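Local coordinates for 450aa long hypothetical fmu protein (Pyrococcus horikoshii, PDB 2YXL), which probably methylates carbon 5 of cytidine in RNA using S-adenosyl-L-methionine, as an archaeal homologue of the bacterial Fmu/RsmB rRNA methyltransferases, at residues A267-G272 with A289-K294; L336-T341 with Y387-I392. All blocks are in the same frame, centred on the assembly; numbering follows the deposited sequence.

Both contacts are buried in the methyltransferase domain, at the ends of strands of one sheet, and both touch sinefungin. Contact 1 joins the loop after strand 262-265 to the end of strand 286-290; contact 2 joins the neighbouring parallel strands 331-337 and 383-389 and the turns that follow them. Their centres lie about 13 Å apart, and they meet where Ala267 CB packs on Asp337 O and on Pro339 CD. Chemistry follows place. Contact 1 is small, built of alanines, backbone amides and one carboxylate that holds the ribose. Contact 2 buries nearly twice the surface and runs from regular strand pairing to two neighbouring cysteines, one of them the predicted nucleophile.

Contact 1. Residues A267-G272 with A289-K294. With SFG (sinefungin), chain B.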
loop_
_atom_site.group_PDB
_atom_site.type_symbol
_atom_site.label_atom_id
_atom_site.label_comp_id
_atom_site.label_asym_id
_atom_site.label_seq_id
_atom_site.Cartn_x
_atom_site.Cartn_y
_atom_site.Cartn_z
ATOM N N ALA A 267 -10.396 0.489 13.247
ATOM C CA ALA A 267 -10.118 1.171 11.981
ATOM C C ALA A 267 -10.183 0.114 10.879
ATOM O O ALA A 267 -9.228 -0.635 10.663
ATOM C CB ALA A 267 -8.759 1.848 12.021
ATOM N N ALA A 268 -11.321 0.068 10.187
ATOM C CA ALA A 268 -11.730 -1.125 9.437
ATOM C C ALA A 268 -11.621 -1.067 7.913
ATOM O O ALA A 268 -11.243 -2.057 7.290
ATOM C CB ALA A 268 -13.142 -1.534 9.846
ATOM N N ALA A 269 -11.971 0.075 7.322
ATOM C CA ALA A 269 -12.035 0.209 5.863
ATOM C C ALA A 269 -10.649 0.182 5.202
ATOM O O ALA A 269 -9.682 0.677 5.784
ATOM C CB ALA A 269 -12.792 1.474 5.484
ATOM N N PRO A 270 -10.542 -0.381 3.977
ATOM C CA PRO A 270 -11.586 -0.924 3.098
ATOM C C PRO A 270 -12.132 -2.291 3.514
ATOM O O PRO A 270 -13.070 -2.786 2.891
ATOM C CB PRO A 270 -10.871 -1.038 1.749
ATOM C CG PRO A 270 -9.462 -1.318 2.118
ATOM C CD PRO A 270 -9.208 -0.493 3.353
ATOM N N GLY A 271 -11.537 -2.906 4.533
ATOM C CA GLY A 271 -12.109 -4.110 5.126
ATOM C C GLY A 271 -11.402 -5.428 4.880
ATOM O O GLY A 271 -12.028 -6.487 4.951
ATOM N N GLY A 272 -10.101 -5.370 4.605
ATOM C CA GLY A 272 -9.305 -6.579 4.408
ATOM C C GLY A 272 -9.310 -7.471 5.634
ATOM O O GLY A 272 -9.492 -8.688 5.527
ATOM N N ALA A 289 -17.575 -2.206 12.908
ATOM C CA ALA A 289 -16.525 -1.690 12.030
ATOM C C ALA A 289 -16.551 -0.164 11.920
ATOM O O ALA A 289 -17.448 0.410 11.302
ATOM C CB ALA A 289 -16.629 -2.335 10.652
ATOM N N PHE A 290 -15.551 0.476 12.521
ATOM C CA PHE A 290 -15.449 1.934 12.551
ATOM C C PHE A 290 -14.481 2.467 11.502
ATOM O O PHE A 290 -13.398 1.909 11.310
ATOM C CB PHE A 290 -14.995 2.409 13.934
ATOM C CG PHE A 290 -16.000 2.173 15.025
ATOM C CD1 PHE A 290 -16.015 0.972 15.732
ATOM C CD2 PHE A 290 -16.926 3.157 15.359
ATOM C CE1 PHE A 290 -16.942 0.751 16.747
ATOM C CE2 PHE A 290 -17.858 2.945 16.374
ATOM C CZ PHE A 290 -17.865 1.739 17.068
ATOM N N ASP A 291 -14.879 3.548 10.832
ATOM C CA ASP A 291 -13.995 4.296 9.932
ATOM C C ASP A 291 -14.546 5.692 9.633
ATOM O O ASP A 291 -15.728 5.846 9.319
ATOM C CB ASP A 291 -13.745 3.533 8.628
ATOM C CG ASP A 291 -12.445 3.938 7.959
ATOM O OD1 ASP A 291 -11.495 3.130 7.986
ATOM O OD2 ASP A 291 -12.368 5.064 7.416
ATOM N N VAL A 292 -13.679 6.700 9.721
ATOM C CA VAL A 292 -14.075 8.094 9.481
ATOM C C VAL A 292 -14.317 8.405 8.004
ATOM O O VAL A 292 -15.059 9.333 7.672
ATOM C CB VAL A 292 -13.053 9.115 10.062
ATOM C CG1 VAL A 292 -13.158 9.177 11.577
ATOM C CG2 VAL A 292 -11.622 8.796 9.618
ATOM N N ASP A 293 -13.690 7.624 7.127
ATOM C CA ASP A 293 -13.783 7.843 5.688
ATOM C C ASP A 293 -15.005 7.138 5.104
ATOM O O ASP A 293 -15.078 5.907 5.090
ATOM C CB ASP A 293 -12.496 7.381 4.996
ATOM C CG ASP A 293 -12.322 7.993 3.620
ATOM O OD1 ASP A 293 -13.000 7.538 2.672
ATOM O OD2 ASP A 293 -11.498 8.923 3.481
ATOM N N LYS A 294 -15.960 7.935 4.630
ATOM C CA LYS A 294 -17.211 7.437 4.054
ATOM C C LYS A 294 -16.972 6.730 2.719
ATOM O O LYS A 294 -17.657 5.757 2.391
ATOM C CB LYS A 294 -18.203 8.597 3.873
ATOM C CG LYS A 294 -19.639 8.191 3.514
ATOM C CD LYS A 294 -20.506 7.903 4.744
ATOM C CE LYS A 294 -21.282 9.136 5.217
ATOM N NZ LYS A 294 -20.429 10.148 5.905
HETATM N N SFG B . -7.798 -2.382 8.769
HETATM C CA SFG B . -8.021 -1.931 7.384
HETATM C C SFG B . -7.976 -3.135 6.421
HETATM O O SFG B . -8.570 -3.018 5.328
HETATM O OXT SFG B . -7.360 -4.154 6.799
HETATM C CB SFG B . -6.983 -0.859 6.999
HETATM C CG SFG B . -7.160 0.416 7.846
HETATM C CD SFG B . -6.202 1.546 7.436
HETATM N NE SFG B . -4.821 1.107 7.681
HETATM C "C5'" SFG B . -6.428 2.835 8.257
HETATM C "C4'" SFG B . -7.894 3.335 8.281
HETATM O "O4'" SFG B . -8.050 4.054 9.527
HETATM C "C3'" SFG B . -8.234 4.352 7.176
HETATM O "O3'" SFG B . -9.318 3.836 6.392
HETATM C "C2'" SFG B . -8.667 5.614 7.937
HETATM O "O2'" SFG B . -9.798 6.237 7.314
HETATM C "C1'" SFG B . -9.080 5.031 9.284
HETATM N N9 SFG B . -9.076 6.004 10.416
HETATM C C8 SFG B . -8.131 6.906 10.690
HETATM N N7 SFG B . -8.464 7.587 11.787
HETATM C C5 SFG B . -9.632 7.117 12.216
HETATM C C6 SFG B . -10.463 7.429 13.290
HETATM N N6 SFG B . -10.132 8.390 14.150
HETATM N N1 SFG B . -11.609 6.743 13.447
HETATM C C2 SFG B . -11.950 5.784 12.596
HETATM N N3 SFG B . -11.180 5.464 11.563
HETATM C C4 SFG B . -10.020 6.109 11.348
#
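The cofactor pocket of this methyltransferase is partly built where Ala269 meets Asp291: the amide N of Ala269 donates a hydrogen bond to Asp291 OD1 (3.2 Å), from above the carboxylate plane. A chi1 of -156° carries the Asp291 carboxylate away from its own amide and turns both oxygens to the sinefungin ribose. O3' donates to OD1 at 2.8 Å and O2' to OD2, also at 2.8 Å. The anti lone pair of OD2 accepts Asp293 N at 2.9 Å, an Asx turn that helps fix the carboxylate's rotation. An acidic residue just past the second strand, gripping the ribose diol, is a hallmark of the Rossmann-like class I methyltransferase fold. Behind it, Ala268 N donates to Phe290 O (3.0 Å), nearly along the C=O axis, while Ala268 CB rests on Ala289 CB at 3.7 Å; methyl groups suit this close approach of loop and strand. The loop then serves the amino-acid end of the ligand. Ala267 O accepts from the alpha-amino N of sinefungin at 2.9 Å, and the amides of Gly271 and Gly272 both donate to the sinefungin carboxylate O, the one from Gly272 N at 2.9 Å. Gly271 has a positive phi (109°), where a CB would press on the carbonyl O of Pro270, which itself follows a cis peptide bond.

Contact 2. Residues L336-T341 with Y387-I392; sequences LDAPCT and YTTCSI. With SFG (sinefungin), chain B.
Asp337 holds CG anti to the backbone N (chi1 -176°), and Thr388 sets OG1 between its N and carbonyl carbon (chi1 60°); these turns bring OG1 within 2.8 Å of Asp337 OD1, to which it donates on that oxygen's anti side, tilted 27° out of the carboxylate plane. The two residues are paired on adjacent parallel strands of the Rossmann-like sheet. Thr388 spans the register through its backbone: its N bonds to Leu336 O (3.0 Å) and its O accepts Ala338 N (2.9 Å). On the face that carries Leu336 and Tyr387, where helix 361-376 packs through Leu372 on Tyr387, Leu336 CD2 meets the ring edge at Tyr387 CD1, 4.0 Å away. Asp337 OD2 faces the pocket, taking the alpha-amino N of sinefungin at 2.7 Å and a salt bridge from Lys273. Replacing Asp337 by an alanine would probably leave that alpha-amino group and Lys273 without their shared negative partner and Thr388 OG1 without its acceptor. Beyond the strand ends, Cys340 SG lies 3.6 Å from SG of Cys390, the predicted nucleophile, too far for a disulfide, and accepts a weak bond from Cys390 N. Thr389 OG1, which also bonds to Asn397, closes an ST turn by accepting Ser391 N at 3.2 Å.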
loop_
_atom_site.group_PDB
_atom_site.type_symbol
_atom_site.label_atom_id
_atom_site.label_comp_id
_atom_site.label_asym_id
_atom_site.label_seq_id
_atom_site.Cartn_x
_atom_site.Cartn_y
_atom_site.Cartn_z
ATOM N N LEU A 336 -7.124 -3.274 16.478
ATOM C CA LEU A 336 -6.758 -1.926 16.081
ATOM C C LEU A 336 -5.651 -1.986 15.033
ATOM O O LEU A 336 -4.458 -1.984 15.356
ATOM C CB LEU A 336 -6.363 -1.064 17.292
ATOM C CG LEU A 336 -5.933 0.397 17.070
ATOM C CD1 LEU A 336 -6.891 1.169 16.161
ATOM C CD2 LEU A 336 -5.767 1.117 18.401
ATOM N N ASP A 337 -6.065 -2.072 13.773
ATOM C CA ASP A 337 -5.144 -1.948 12.659
ATOM C C ASP A 337 -5.031 -0.458 12.381
ATOM O O ASP A 337 -5.716 0.091 11.515
ATOM C CB ASP A 337 -5.643 -2.726 11.438
ATOM C CG ASP A 337 -4.661 -2.688 10.281
ATOM O OD1 ASP A 337 -3.436 -2.792 10.519
ATOM O OD2 ASP A 337 -5.115 -2.558 9.124
ATOM N N ALA A 338 -4.154 0.181 13.150
ATOM C CA ALA A 338 -4.121 1.633 13.291
ATOM C C ALA A 338 -3.724 2.361 12.018
ATOM O O ALA A 338 -2.862 1.887 11.280
ATOM C CB ALA A 338 -3.189 2.023 14.432
ATOM N N PRO A 339 -4.357 3.521 11.756
ATOM C CA PRO A 339 -3.854 4.395 10.704
ATOM C C PRO A 339 -2.402 4.726 11.013
ATOM O O PRO A 339 -2.062 4.986 12.171
ATOM C CB PRO A 339 -4.735 5.648 10.828
ATOM C CG PRO A 339 -5.374 5.550 12.173
ATOM C CD PRO A 339 -5.549 4.091 12.408
ATOM N N CYS A 340 -1.548 4.684 9.998
ATOM C CA CYS A 340 -0.117 4.840 10.215
ATOM C C CYS A 340 0.578 5.453 9.007
ATOM O O CYS A 340 -0.072 5.799 8.020
ATOM C CB CYS A 340 0.513 3.492 10.583
ATOM S SG CYS A 340 0.482 2.270 9.261
ATOM N N THR A 341 1.900 5.582 9.102
ATOM C CA THR A 341 2.722 6.159 8.034
ATOM C C THR A 341 2.777 5.302 6.768
ATOM O O THR A 341 3.011 5.826 5.678
ATOM C CB THR A 341 4.172 6.407 8.505
ATOM O OG1 THR A 341 4.708 5.206 9.082
ATOM C CG2 THR A 341 4.224 7.551 9.514
ATOM N N TYR A 387 -2.901 -4.820 18.419
ATOM C CA TYR A 387 -2.494 -3.582 17.789
ATOM C C TYR A 387 -1.549 -3.911 16.637
ATOM O O TYR A 387 -0.558 -4.626 16.816
ATOM C CB TYR A 387 -1.819 -2.676 18.822
ATOM C CG TYR A 387 -1.245 -1.389 18.274
ATOM C CD1 TYR A 387 -2.048 -0.260 18.096
ATOM C CD2 TYR A 387 0.109 -1.291 17.961
ATOM C CE1 TYR A 387 -1.517 0.935 17.608
ATOM C CE2 TYR A 387 0.650 -0.102 17.470
ATOM C CZ TYR A 387 -0.169 1.003 17.298
ATOM O OH TYR A 387 0.368 2.170 16.806
ATOM N N THR A 388 -1.877 -3.410 15.451
ATOM C CA THR A 388 -1.019 -3.585 14.283
ATOM C C THR A 388 -0.892 -2.292 13.507
ATOM O O THR A 388 -1.828 -1.492 13.457
ATOM C CB THR A 388 -1.533 -4.679 13.300
ATOM O OG1 THR A 388 -2.837 -4.335 12.818
ATOM C CG2 THR A 388 -1.567 -6.049 13.947
ATOM N N THR A 389 0.287 -2.093 12.926
ATOM C CA THR A 389 0.510 -1.088 11.894
ATOM C C THR A 389 1.278 -1.742 10.748
ATOM O O THR A 389 1.893 -2.801 10.921
ATOM C CB THR A 389 1.344 0.115 12.402
ATOM O OG1 THR A 389 2.717 -0.276 12.541
ATOM C CG2 THR A 389 0.813 0.650 13.737
ATOM N N CYS A 390 1.238 -1.115 9.578
ATOM C CA CYS A 390 2.138 -1.494 8.498
ATOM C C CYS A 390 3.248 -0.450 8.393
ATOM O O CYS A 390 3.582 0.030 7.313
ATOM C CB CYS A 390 1.385 -1.680 7.181
ATOM S SG CYS A 390 0.285 -0.330 6.782
ATOM N N SER A 391 3.803 -0.107 9.552
ATOM C CA SER A 391 4.902 0.842 9.661
ATOM C C SER A 391 6.113 0.146 10.269
ATOM O O SER A 391 5.968 -0.795 11.048
ATOM C CB SER A 391 4.489 2.034 10.526
ATOM O OG SER A 391 5.608 2.842 10.850
ATOM N N ILE A 392 7.305 0.616 9.914
ATOM C CA ILE A 392 8.541 0.039 10.439
ATOM C C ILE A 392 9.147 0.873 11.567
ATOM O O ILE A 392 10.135 0.464 12.182
ATOM C CB ILE A 392 9.596 -0.181 9.330
ATOM C CG1 ILE A 392 9.879 1.127 8.585
ATOM C CG2 ILE A 392 9.141 -1.298 8.379
ATOM C CD1 ILE A 392 11.254 1.199 7.946
HETATM N N SFG B . -7.798 -2.382 8.769
HETATM C CA SFG B . -8.021 -1.931 7.384
HETATM C C SFG B . -7.976 -3.135 6.421
HETATM O O SFG B . -8.570 -3.018 5.328
HETATM O OXT SFG B . -7.360 -4.154 6.799
HETATM C CB SFG B . -6.983 -0.859 6.999
HETATM C CG SFG B . -7.160 0.416 7.846
HETATM C CD SFG B . -6.202 1.546 7.436
HETATM N NE SFG B . -4.821 1.107 7.681
HETATM C "C5'" SFG B . -6.428 2.835 8.257
HETATM C "C4'" SFG B . -7.894 3.335 8.281
HETATM O "O4'" SFG B . -8.050 4.054 9.527
HETATM C "C3'" SFG B . -8.234 4.352 7.176
HETATM O "O3'" SFG B . -9.318 3.836 6.392
HETATM C "C2'" SFG B . -8.667 5.614 7.937
HETATM O "O2'" SFG B . -9.798 6.237 7.314
HETATM C "C1'" SFG B . -9.080 5.031 9.284
HETATM N N9 SFG B . -9.076 6.004 10.416
HETATM C C8 SFG B . -8.131 6.906 10.690
HETATM N N7 SFG B . -8.464 7.587 11.787
HETATM C C5 SFG B . -9.632 7.117 12.216
HETATM C C6 SFG B . -10.463 7.429 13.290
HETATM N N6 SFG B . -10.132 8.390 14.150
HETATM N N1 SFG B . -11.609 6.743 13.447
HETATM C C2 SFG B . -11.950 5.784 12.596
HETATM N N3 SFG B . -11.180 5.464 11.563
HETATM C C4 SFG B . -10.020 6.109 11.348
#